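PDB 5FLY: ferrichrome ABC transporter substrate-binding protein from Staphylococcus pseudintermedius, which probably captures ferrichrome-type iron(III) siderophores outside the cell membrane and delivers them to an ABC transporter for iron uptake. Local coordinates for residues 160-165 against 256-261; 172-175 against 179-182; 169-172 against 176-179. All coordinates share one frame; numbering follows the deposited sequence.

Interaction 1. Residues 160-165 against 256-261; sequences IFEDFD and VYWYND. With 7PG (2,5,8,11,14,17,20,23-octaoxapentacosan-25-ol), chain P.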
loop_
_atom_site.group_PDB
_atom_site.type_symbol
_atom_site.label_atom_id
_atom_site.label_comp_id
_atom_site.label_asym_id
_atom_site.label_seq_id
_atom_site.Cartn_x
_atom_site.Cartn_y
_atom_site.Cartn_z
ATOM N N ILE A 160 -9.470 -9.029 4.947
ATOM C CA ILE A 160 -8.955 -7.849 5.636
ATOM C C ILE A 160 -10.069 -6.839 5.788
ATOM O O ILE A 160 -10.597 -6.333 4.790
ATOM C CB ILE A 160 -7.773 -7.169 4.888
ATOM C CG1 ILE A 160 -6.688 -8.178 4.511
ATOM C CG2 ILE A 160 -7.183 -6.062 5.747
ATOM C CD1 ILE A 160 -5.773 -7.681 3.428
ATOM N N PHE A 161 -10.436 -6.569 7.032
ATOM C CA PHE A 161 -11.283 -5.432 7.356
ATOM C C PHE A 161 -10.437 -4.279 7.903
ATOM O O PHE A 161 -9.403 -4.500 8.549
ATOM C CB PHE A 161 -12.345 -5.808 8.375
ATOM C CG PHE A 161 -13.380 -6.797 7.867
ATOM C CD1 PHE A 161 -14.171 -6.527 6.749
ATOM C CD2 PHE A 161 -13.579 -7.992 8.545
ATOM C CE1 PHE A 161 -15.132 -7.453 6.321
ATOM C CE2 PHE A 161 -14.525 -8.913 8.120
ATOM C CZ PHE A 161 -15.306 -8.643 7.011
ATOM N N GLU A 162 -10.853 -3.046 7.622
ATOM C CA GLU A 162 -10.291 -1.901 8.337
ATOM C C GLU A 162 -11.389 -1.110 9.020
ATOM O O GLU A 162 -12.404 -0.775 8.406
ATOM C CB GLU A 162 -9.502 -0.971 7.409
ATOM C CG GLU A 162 -9.025 0.303 8.120
ATOM C CD GLU A 162 -8.056 1.136 7.308
ATOM O OE1 GLU A 162 -7.858 0.848 6.100
ATOM O OE2 GLU A 162 -7.489 2.086 7.889
ATOM N N ASP A 163 -11.147 -0.825 10.295
ATOM C CA ASP A 163 -11.974 0.040 11.133
ATOM C C ASP A 163 -11.420 1.465 11.019
ATOM O O ASP A 163 -10.314 1.751 11.480
ATOM C CB ASP A 163 -11.956 -0.506 12.579
ATOM C CG ASP A 163 -12.442 0.497 13.626
ATOM O OD1 ASP A 163 -13.492 1.136 13.418
ATOM O OD2 ASP A 163 -11.779 0.606 14.694
ATOM N N PHE A 164 -12.160 2.348 10.351
ATOM C CA PHE A 164 -11.685 3.701 10.115
ATOM C C PHE A 164 -12.847 4.684 10.114
ATOM O O PHE A 164 -13.806 4.505 9.369
ATOM C CB PHE A 164 -10.934 3.792 8.785
ATOM C CG PHE A 164 -10.433 5.170 8.482
ATOM C CD1 PHE A 164 -9.256 5.622 9.039
ATOM C CD2 PHE A 164 -11.159 6.027 7.659
ATOM C CE1 PHE A 164 -8.795 6.895 8.783
ATOM C CE2 PHE A 164 -10.693 7.311 7.393
ATOM C CZ PHE A 164 -9.512 7.737 7.951
ATOM N N ASP A 165 -12.740 5.703 10.964
ATOM C CA ASP A 165 -13.770 6.732 11.133
ATOM C C ASP A 165 -15.174 6.131 11.253
ATOM O O ASP A 165 -16.142 6.612 10.642
ATOM C CB ASP A 165 -13.706 7.737 9.979
ATOM C CG ASP A 165 -12.460 8.613 10.024
ATOM O OD1 ASP A 165 -11.667 8.494 10.993
ATOM O OD2 ASP A 165 -12.287 9.454 9.098
ATOM N N VAL A 256 0.614 1.444 10.374
ATOM C CA VAL A 256 1.773 0.728 9.860
ATOM C C VAL A 256 1.435 0.065 8.530
ATOM O O VAL A 256 2.257 0.024 7.617
ATOM C CB VAL A 256 2.254 -0.343 10.868
ATOM C CG1 VAL A 256 3.251 -1.314 10.225
ATOM C CG2 VAL A 256 2.881 0.326 12.076
ATOM N N TYR A 257 0.213 -0.450 8.425
ATOM C CA TYR A 257 -0.181 -1.333 7.318
ATOM C C TYR A 257 -0.758 -0.647 6.072
ATOM O O TYR A 257 -0.995 -1.316 5.067
ATOM C CB TYR A 257 -1.206 -2.347 7.836
ATOM C CG TYR A 257 -0.602 -3.599 8.421
ATOM C CD1 TYR A 257 0.087 -3.573 9.632
ATOM C CD2 TYR A 257 -0.710 -4.808 7.759
ATOM C CE1 TYR A 257 0.646 -4.720 10.156
ATOM C CE2 TYR A 257 -0.152 -5.957 8.273
ATOM C CZ TYR A 257 0.524 -5.901 9.479
ATOM O OH TYR A 257 1.074 -7.038 10.005
ATOM N N TRP A 258 -1.002 0.658 6.118
ATOM C CA TRP A 258 -1.661 1.312 4.983
ATOM C C TRP A 258 -0.900 1.173 3.669
ATOM O O TRP A 258 -1.517 1.035 2.614
ATOM C CB TRP A 258 -1.870 2.801 5.234
ATOM C CG TRP A 258 -2.987 3.126 6.160
ATOM C CD1 TRP A 258 -4.182 2.474 6.270
ATOM C CD2 TRP A 258 -2.999 4.171 7.133
ATOM N NE1 TRP A 258 -4.944 3.060 7.256
ATOM C CE2 TRP A 258 -4.237 4.104 7.800
ATOM C CE3 TRP A 258 -2.079 5.168 7.506
ATOM C CZ2 TRP A 258 -4.583 4.990 8.815
ATOM C CZ3 TRP A 258 -2.430 6.050 8.525
ATOM C CH2 TRP A 258 -3.667 5.951 9.163
ATOM N N TYR A 259 0.425 1.257 3.721
ATOM C CA TYR A 259 1.229 1.406 2.500
ATOM C C TYR A 259 1.751 0.067 1.941
ATOM O O TYR A 259 1.600 -0.982 2.571
ATOM C CB TYR A 259 2.371 2.404 2.783
ATOM C CG TYR A 259 1.787 3.774 3.060
ATOM C CD1 TYR A 259 1.277 4.533 2.022
ATOM C CD2 TYR A 259 1.677 4.272 4.351
ATOM C CE1 TYR A 259 0.702 5.768 2.245
ATOM C CE2 TYR A 259 1.089 5.516 4.587
ATOM C CZ TYR A 259 0.603 6.248 3.525
ATOM O OH TYR A 259 0.018 7.478 3.731
ATOM N N ASN A 260 2.329 0.100 0.738
ATOM C CA ASN A 260 2.852 -1.109 0.105
ATOM C C ASN A 260 4.226 -0.886 -0.526
ATOM O O ASN A 260 4.615 -1.585 -1.450
ATOM C CB ASN A 260 1.854 -1.667 -0.941
ATOM C CG ASN A 260 1.533 -0.691 -2.081
ATOM O OD1 ASN A 260 2.168 0.344 -2.256
ATOM N ND2 ASN A 260 0.524 -1.044 -2.873
ATOM N N ASP A 261 4.942 0.106 -0.004
ATOM C CA ASP A 261 6.344 0.347 -0.354
ATOM C C ASP A 261 7.272 -0.713 0.273
ATOM O O ASP A 261 6.890 -1.414 1.213
ATOM C CB ASP A 261 6.739 1.721 0.145
ATOM C CG ASP A 261 6.672 1.789 1.643
ATOM O OD1 ASP A 261 5.560 2.025 2.169
ATOM O OD2 ASP A 261 7.717 1.517 2.298
HETATM C C2 7PG P . -4.306 6.465 3.902
HETATM O O1 7PG P . -4.962 6.458 5.141
HETATM C C3 7PG P . -6.079 5.618 5.174
HETATM C C4 7PG P . -7.356 6.439 5.016
HETATM O O2 7PG P . -8.481 5.697 5.405
HETATM C C5 7PG P . -8.607 4.454 4.779
HETATM C C6 7PG P . -10.067 4.114 4.497
HETATM O O3 7PG P . -10.153 3.391 3.298
HETATM C C7 7PG P . -10.228 4.147 2.121
HETATM C C8 7PG P . -9.988 3.228 0.920
HETATM O O4 7PG P . -9.911 3.929 -0.297
HETATM C C9 7PG P . -8.905 4.894 -0.349
HETATM C C10 7PG P . -8.378 5.154 -1.762
HETATM O O5 7PG P . -7.024 5.506 -1.622
HETATM C C11 7PG P . -6.224 5.506 -2.774
HETATM C C12 7PG P . -4.755 5.355 -2.363
HETATM O O6 7PG P . -4.210 4.178 -2.904
HETATM C C13 7PG P . -4.135 3.055 -2.068
HETATM C C14 7PG P . -3.087 3.277 -0.983
HETATM O O7 7PG P . -2.340 2.103 -0.838
HETATM C C15 7PG P . -1.019 2.287 -0.403
#

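Interaction 2. Residues 172-175 against 179-182; sequences GKNW and SEVL. With 7PG (2,5,8,11,14,17,20,23-octaoxapentacosan-25-ol), chain P.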
loop_
_atom_site.group_PDB
_atom_site.type_symbol
_atom_site.label_atom_id
_atom_site.label_comp_id
_atom_site.label_asym_id
_atom_site.label_seq_id
_atom_site.Cartn_x
_atom_site.Cartn_y
_atom_site.Cartn_z
ATOM N N GLY A 172 -9.334 -5.483 -1.877
ATOM C CA GLY A 172 -8.891 -6.365 -2.937
ATOM C C GLY A 172 -7.432 -6.759 -2.770
ATOM O O GLY A 172 -6.843 -6.532 -1.717
ATOM N N LYS A 173 -6.824 -7.333 -3.811
ATOM C CA LYS A 173 -5.483 -7.891 -3.659
ATOM C C LYS A 173 -4.346 -6.863 -3.678
ATOM O O LYS A 173 -3.206 -7.216 -3.384
ATOM C CB LYS A 173 -5.234 -8.948 -4.740
ATOM C CG LYS A 173 -6.194 -10.131 -4.642
ATOM C CD LYS A 173 -5.780 -11.288 -5.560
ATOM C CE LYS A 173 -6.688 -12.508 -5.375
ATOM N NZ LYS A 173 -8.090 -12.217 -5.817
ATOM N N ASN A 174 -4.628 -5.604 -3.994
ATOM C CA ASN A 174 -3.553 -4.614 -4.111
ATOM C C ASN A 174 -4.014 -3.226 -3.664
ATOM O O ASN A 174 -3.960 -2.269 -4.445
ATOM C CB ASN A 174 -3.044 -4.585 -5.574
ATOM C CG ASN A 174 -1.602 -4.089 -5.708
ATOM O OD1 ASN A 174 -0.674 -4.885 -5.868
ATOM N ND2 ASN A 174 -1.417 -2.779 -5.700
ATOM N N TRP A 175 -4.448 -3.110 -2.408
ATOM C CA TRP A 175 -4.837 -1.810 -1.861
ATOM C C TRP A 175 -4.231 -1.564 -0.476
ATOM O O TRP A 175 -4.834 -0.919 0.382
ATOM C CB TRP A 175 -6.360 -1.693 -1.819
ATOM C CG TRP A 175 -6.806 -0.294 -2.115
ATOM C CD1 TRP A 175 -7.002 0.712 -1.218
ATOM C CD2 TRP A 175 -7.054 0.267 -3.410
ATOM N NE1 TRP A 175 -7.378 1.865 -1.876
ATOM C CE2 TRP A 175 -7.420 1.616 -3.219
ATOM C CE3 TRP A 175 -7.031 -0.248 -4.705
ATOM C CZ2 TRP A 175 -7.746 2.456 -4.280
ATOM C CZ3 TRP A 175 -7.363 0.586 -5.753
ATOM C CH2 TRP A 175 -7.703 1.925 -5.531
ATOM N N SER A 179 -2.701 -6.473 1.974
ATOM C CA SER A 179 -3.302 -7.239 0.888
ATOM C C SER A 179 -2.250 -7.797 -0.072
ATOM O O SER A 179 -2.344 -8.949 -0.498
ATOM C CB SER A 179 -4.322 -6.381 0.125
ATOM O OG SER A 179 -3.712 -5.253 -0.471
ATOM N N GLU A 180 -1.236 -6.999 -0.392
ATOM C CA GLU A 180 -0.201 -7.464 -1.306
ATOM C C GLU A 180 0.541 -8.651 -0.706
ATOM O O GLU A 180 0.773 -9.652 -1.385
ATOM C CB GLU A 180 0.757 -6.334 -1.634
ATOM C CG GLU A 180 0.082 -5.196 -2.380
ATOM C CD GLU A 180 -0.620 -4.184 -1.486
ATOM O OE1 GLU A 180 -0.539 -4.277 -0.233
ATOM O OE2 GLU A 180 -1.238 -3.264 -2.077
ATOM N N VAL A 181 0.910 -8.541 0.564
ATOM C CA VAL A 181 1.627 -9.628 1.216
ATOM C C VAL A 181 0.754 -10.890 1.318
ATOM O O VAL A 181 1.213 -11.994 1.009
ATOM C CB VAL A 181 2.121 -9.198 2.603
ATOM C CG1 VAL A 181 2.644 -10.404 3.388
ATOM C CG2 VAL A 181 3.182 -8.114 2.460
ATOM N N LEU A 182 -0.490 -10.727 1.758
ATOM C CA LEU A 182 -1.372 -11.854 2.034
ATOM C C LEU A 182 -1.815 -12.583 0.767
ATOM O O LEU A 182 -1.708 -13.809 0.707
ATOM C CB LEU A 182 -2.582 -11.382 2.828
ATOM C CG LEU A 182 -2.261 -10.913 4.248
ATOM C CD1 LEU A 182 -3.420 -10.122 4.840
ATOM C CD2 LEU A 182 -1.873 -12.112 5.139
HETATM C C2 7PG P . -4.306 6.465 3.902
HETATM O O1 7PG P . -4.962 6.458 5.141
HETATM C C3 7PG P . -6.079 5.618 5.174
HETATM C C4 7PG P . -7.356 6.439 5.016
HETATM O O2 7PG P . -8.481 5.697 5.405
HETATM C C5 7PG P . -8.607 4.454 4.779
HETATM C C6 7PG P . -10.067 4.114 4.497
HETATM O O3 7PG P . -10.153 3.391 3.298
HETATM C C7 7PG P . -10.228 4.147 2.121
HETATM C C8 7PG P . -9.988 3.228 0.920
HETATM O O4 7PG P . -9.911 3.929 -0.297
HETATM C C9 7PG P . -8.905 4.894 -0.349
HETATM C C10 7PG P . -8.378 5.154 -1.762
HETATM O O5 7PG P . -7.024 5.506 -1.622
HETATM C C11 7PG P . -6.224 5.506 -2.774
HETATM C C12 7PG P . -4.755 5.355 -2.363
HETATM O O6 7PG P . -4.210 4.178 -2.904
HETATM C C13 7PG P . -4.135 3.055 -2.068
HETATM C C14 7PG P . -3.087 3.277 -0.983
HETATM O O7 7PG P . -2.340 2.103 -0.838
HETATM C C15 7PG P . -1.019 2.287 -0.403
#

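Interaction 3. Residues 169-172 against 176-179; sequences YAYG and GRGS. With 7PG (2,5,8,11,14,17,20,23-octaoxapentacosan-25-ol), chain P.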
loop_
_atom_site.group_PDB
_atom_site.type_symbol
_atom_site.label_atom_id
_atom_site.label_comp_id
_atom_site.label_asym_id
_atom_site.label_seq_id
_atom_site.Cartn_x
_atom_site.Cartn_y
_atom_site.Cartn_z
ATOM N N TYR A 169 -14.076 -1.058 6.079
ATOM C CA TYR A 169 -13.617 -1.253 4.706
ATOM C C TYR A 169 -13.069 -2.668 4.513
ATOM O O TYR A 169 -12.592 -3.265 5.460
ATOM C CB TYR A 169 -12.558 -0.203 4.363
ATOM C CG TYR A 169 -13.132 1.192 4.494
ATOM C CD1 TYR A 169 -13.816 1.775 3.435
ATOM C CD2 TYR A 169 -13.039 1.892 5.687
ATOM C CE1 TYR A 169 -14.363 3.029 3.547
ATOM C CE2 TYR A 169 -13.599 3.149 5.816
ATOM C CZ TYR A 169 -14.255 3.712 4.737
ATOM O OH TYR A 169 -14.811 4.972 4.846
ATOM N N ALA A 170 -13.178 -3.212 3.306
ATOM C CA ALA A 170 -12.495 -4.464 2.971
ATOM C C ALA A 170 -11.738 -4.282 1.667
ATOM O O ALA A 170 -12.117 -3.453 0.839
ATOM C CB ALA A 170 -13.485 -5.626 2.874
ATOM N N TYR A 171 -10.671 -5.051 1.482
ATOM C CA TYR A 171 -9.731 -4.787 0.378
ATOM C C TYR A 171 -9.578 -5.902 -0.636
ATOM O O TYR A 171 -9.750 -7.084 -0.321
ATOM C CB TYR A 171 -8.370 -4.422 0.978
ATOM C CG TYR A 171 -8.527 -3.189 1.812
ATOM C CD1 TYR A 171 -8.741 -1.961 1.205
ATOM C CD2 TYR A 171 -8.564 -3.256 3.201
ATOM C CE1 TYR A 171 -8.946 -0.823 1.954
ATOM C CE2 TYR A 171 -8.769 -2.120 3.956
ATOM C CZ TYR A 171 -8.956 -0.903 3.321
ATOM O OH TYR A 171 -9.168 0.249 4.035
ATOM N N GLY A 172 -9.334 -5.483 -1.877
ATOM C CA GLY A 172 -8.891 -6.365 -2.937
ATOM C C GLY A 172 -7.432 -6.759 -2.770
ATOM O O GLY A 172 -6.843 -6.532 -1.717
ATOM N N GLY A 176 -3.017 -2.060 -0.265
ATOM C CA GLY A 176 -2.369 -1.910 1.020
ATOM C C GLY A 176 -3.063 -2.727 2.087
ATOM O O GLY A 176 -3.748 -3.696 1.784
ATOM N N ARG A 177 -2.844 -2.335 3.338
ATOM C CA ARG A 177 -3.377 -3.018 4.505
ATOM C C ARG A 177 -2.993 -4.496 4.525
ATOM O O ARG A 177 -3.741 -5.330 5.028
ATOM C CB ARG A 177 -4.899 -2.859 4.567
ATOM C CG ARG A 177 -5.352 -1.440 4.808
ATOM C CD ARG A 177 -5.426 -0.628 3.529
ATOM N NE ARG A 177 -5.994 0.695 3.786
ATOM C CZ ARG A 177 -5.895 1.728 2.958
ATOM N NH1 ARG A 177 -5.247 1.619 1.808
ATOM N NH2 ARG A 177 -6.447 2.883 3.293
ATOM N N GLY A 178 -1.814 -4.809 3.997
ATOM C CA GLY A 178 -1.346 -6.185 3.983
ATOM C C GLY A 178 -1.848 -7.036 2.827
ATOM O O GLY A 178 -1.446 -8.189 2.692
ATOM N N SER A 179 -2.701 -6.473 1.974
ATOM C CA SER A 179 -3.302 -7.239 0.888
ATOM C C SER A 179 -2.250 -7.797 -0.072
ATOM O O SER A 179 -2.344 -8.949 -0.498
ATOM C CB SER A 179 -4.322 -6.381 0.125
ATOM O OG SER A 179 -3.712 -5.253 -0.471
HETATM C C2 7PG P . -4.306 6.465 3.902
HETATM O O1 7PG P . -4.962 6.458 5.141
HETATM C C3 7PG P . -6.079 5.618 5.174
HETATM C C4 7PG P . -7.356 6.439 5.016
HETATM O O2 7PG P . -8.481 5.697 5.405
HETATM C C5 7PG P . -8.607 4.454 4.779
HETATM C C6 7PG P . -10.067 4.114 4.497
HETATM O O3 7PG P . -10.153 3.391 3.298
HETATM C C7 7PG P . -10.228 4.147 2.121
HETATM C C8 7PG P . -9.988 3.228 0.920
HETATM O O4 7PG P . -9.911 3.929 -0.297
HETATM C C9 7PG P . -8.905 4.894 -0.349
HETATM C C10 7PG P . -8.378 5.154 -1.762
HETATM O O5 7PG P . -7.024 5.506 -1.622
HETATM C C11 7PG P . -6.224 5.506 -2.774
HETATM C C12 7PG P . -4.755 5.355 -2.363
HETATM O O6 7PG P . -4.210 4.178 -2.904
HETATM C C13 7PG P . -4.135 3.055 -2.068
HETATM C C14 7PG P . -3.087 3.277 -0.983
HETATM O O7 7PG P . -2.340 2.103 -0.838
HETATM C C15 7PG P . -1.019 2.287 -0.403
#

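Interaction 1. Residues 160-165 against 256-261
Glu162 and Trp258 meet in a single hydrogen bond that joins strand 158-164 to segment 256-261. The indole NE1 donates to Glu162 OE2 at 2.8 Å and an N-H...O angle of 173°, almost straight. OE2 is met on its syn side, 24° out of the carboxylate plane, while it lies in the plane of the indole. Glu162 gets there with CG anti to the backbone N (chi1 174°) and a chain extended beyond CG, and crosses the indole side chain at about a right angle. The other carboxylate oxygen, OE1, has partners of its own, Tyr171 OH by a hydrogen bond and Arg177 NE by a salt bridge.

The remaining contacts run through the bound polyether 7PG, which lies against side chains from both segments. Its O1 sits over the centre of one indole face of Trp258, 3.5 Å above the plane, and its C3 approaches CE2 of that ring to 3.5 Å. Ether O2 lies in the same way over one face of the Phe164 ring, 3.4 Å from CE2, while Asp165 CG lies over the opposite face, offset toward the rim. Further along, the backbone O of Trp258 is 3.3 Å from 7PG C15.

With one oxygen bound to the indole and the other to a phenol and an arginine, the carboxylate of Glu162 is fixed in rotation, and the neighbouring positive charge would favour its ionised form. Trp258 is likewise held at its NE1 edge while one face lies against the ligand, an arrangement consistent with a pocket wall for a siderophore.

Interaction 2. Residues 172-175 against 179-182
This is a short-range, largely polar contact in which the loop leaving strand 167-171 folds back over the first turn of helix 179-185. At the start of that helix Ser179 points to the loop backbone, and Glu180 reaches it with its carboxylate. The one hydrogen bond across the contact runs from Trp175 N to Ser179 OG, 3.0 Å long with an N-H...O angle of 152°. Ser179 OG stands between its backbone N and carbonyl carbon (chi1 62°), and from there it also bonds to Gly176 O. Its CB lies 3.1 Å from Gly172 O.

Glu180 bends at chi2 (84°), which brings OE2 alongside the peptide joining Asn174 and Trp175, 3.2 Å from Asn174 C. Trp175 N is equally close to OE2 but too poorly angled to bond with it. The bonds of OE2 are made to Gly176 N and Asn260 ND2. The amide of Asn174 crosses the glutamate with its plane nearly perpendicular to the carboxylate; OD1 comes within 3.6 Å of Glu180 CG and takes its own hydrogen bonds from Gln184 NE2 and Tyr113 N. The indole of Trp175 lines the ligand pocket, where 7PG C13 lies over one face and C10 at the edge, 3.4 Å from NE1.

Around this loop-helix junction, Ser179 rests on Ile160 of strand 158-164, while Val181 and Leu182 pack against helix 262-278.

Interaction 3. Residues 169-172 against 176-179
The ligand pocket of this class III solute-binding protein has part of its wall in the pairing of Tyr171, at the end of strand 167-171, with Arg177 from the loop that follows. The arginine side chain lies over one face of the phenol ring: CD is 3.7 Å from the ring centroid and 19° off the ring normal, a CH-pi contact, and CG packs 3.6 Å from CE2. A bend at chi2 (84°) carries CG and CD across the face, offset toward the rim, with the guanidinium and ring planes 27° apart. NE comes within 3.2 Å of Tyr171 OH, at a poor angle for a hydrogen bond; both instead converge on Glu162 OE1.

Arg177 occupies the second position of a type I' beta turn, Gly176 to Ser179, which leads into helix 179-185 with Gly178 at the N-cap position. Two donors grip Gly176 O: Ser179 N, which closes the turn at 3.0 Å, and Ser179 OG at 2.7 Å.

Beyond the ring, NH1 of Arg177 is held by Trp175 O, while NH2 approaches 7PG C5 to 3.1 Å. Ether O3 of the ligand sits 3.4 Å from Tyr171 OH and lies over the centre of one face of the Tyr169 ring.

In the fold
All three contacts border the 7PG pocket, but they differ in reach and burial. Interaction 1 is long-range and partly buried, bringing together elements more than 90 residues apart. Interactions 2 and 3 both close the connection from strand 167-171 to helix 179-185 and share Gly172 and Ser179; the residues that touch in interaction 3 are all buried, whereas interaction 2 extends to the exposed Lys173. Chemistry follows position: one polar bond between side chains in 1, side chain to backbone bonding at a helix start in 2, and packing of an arginine on a ring in 3. Glu162 couples 1 to 3, and the Asn260-Glu180 hydrogen bond couples 1 to 2.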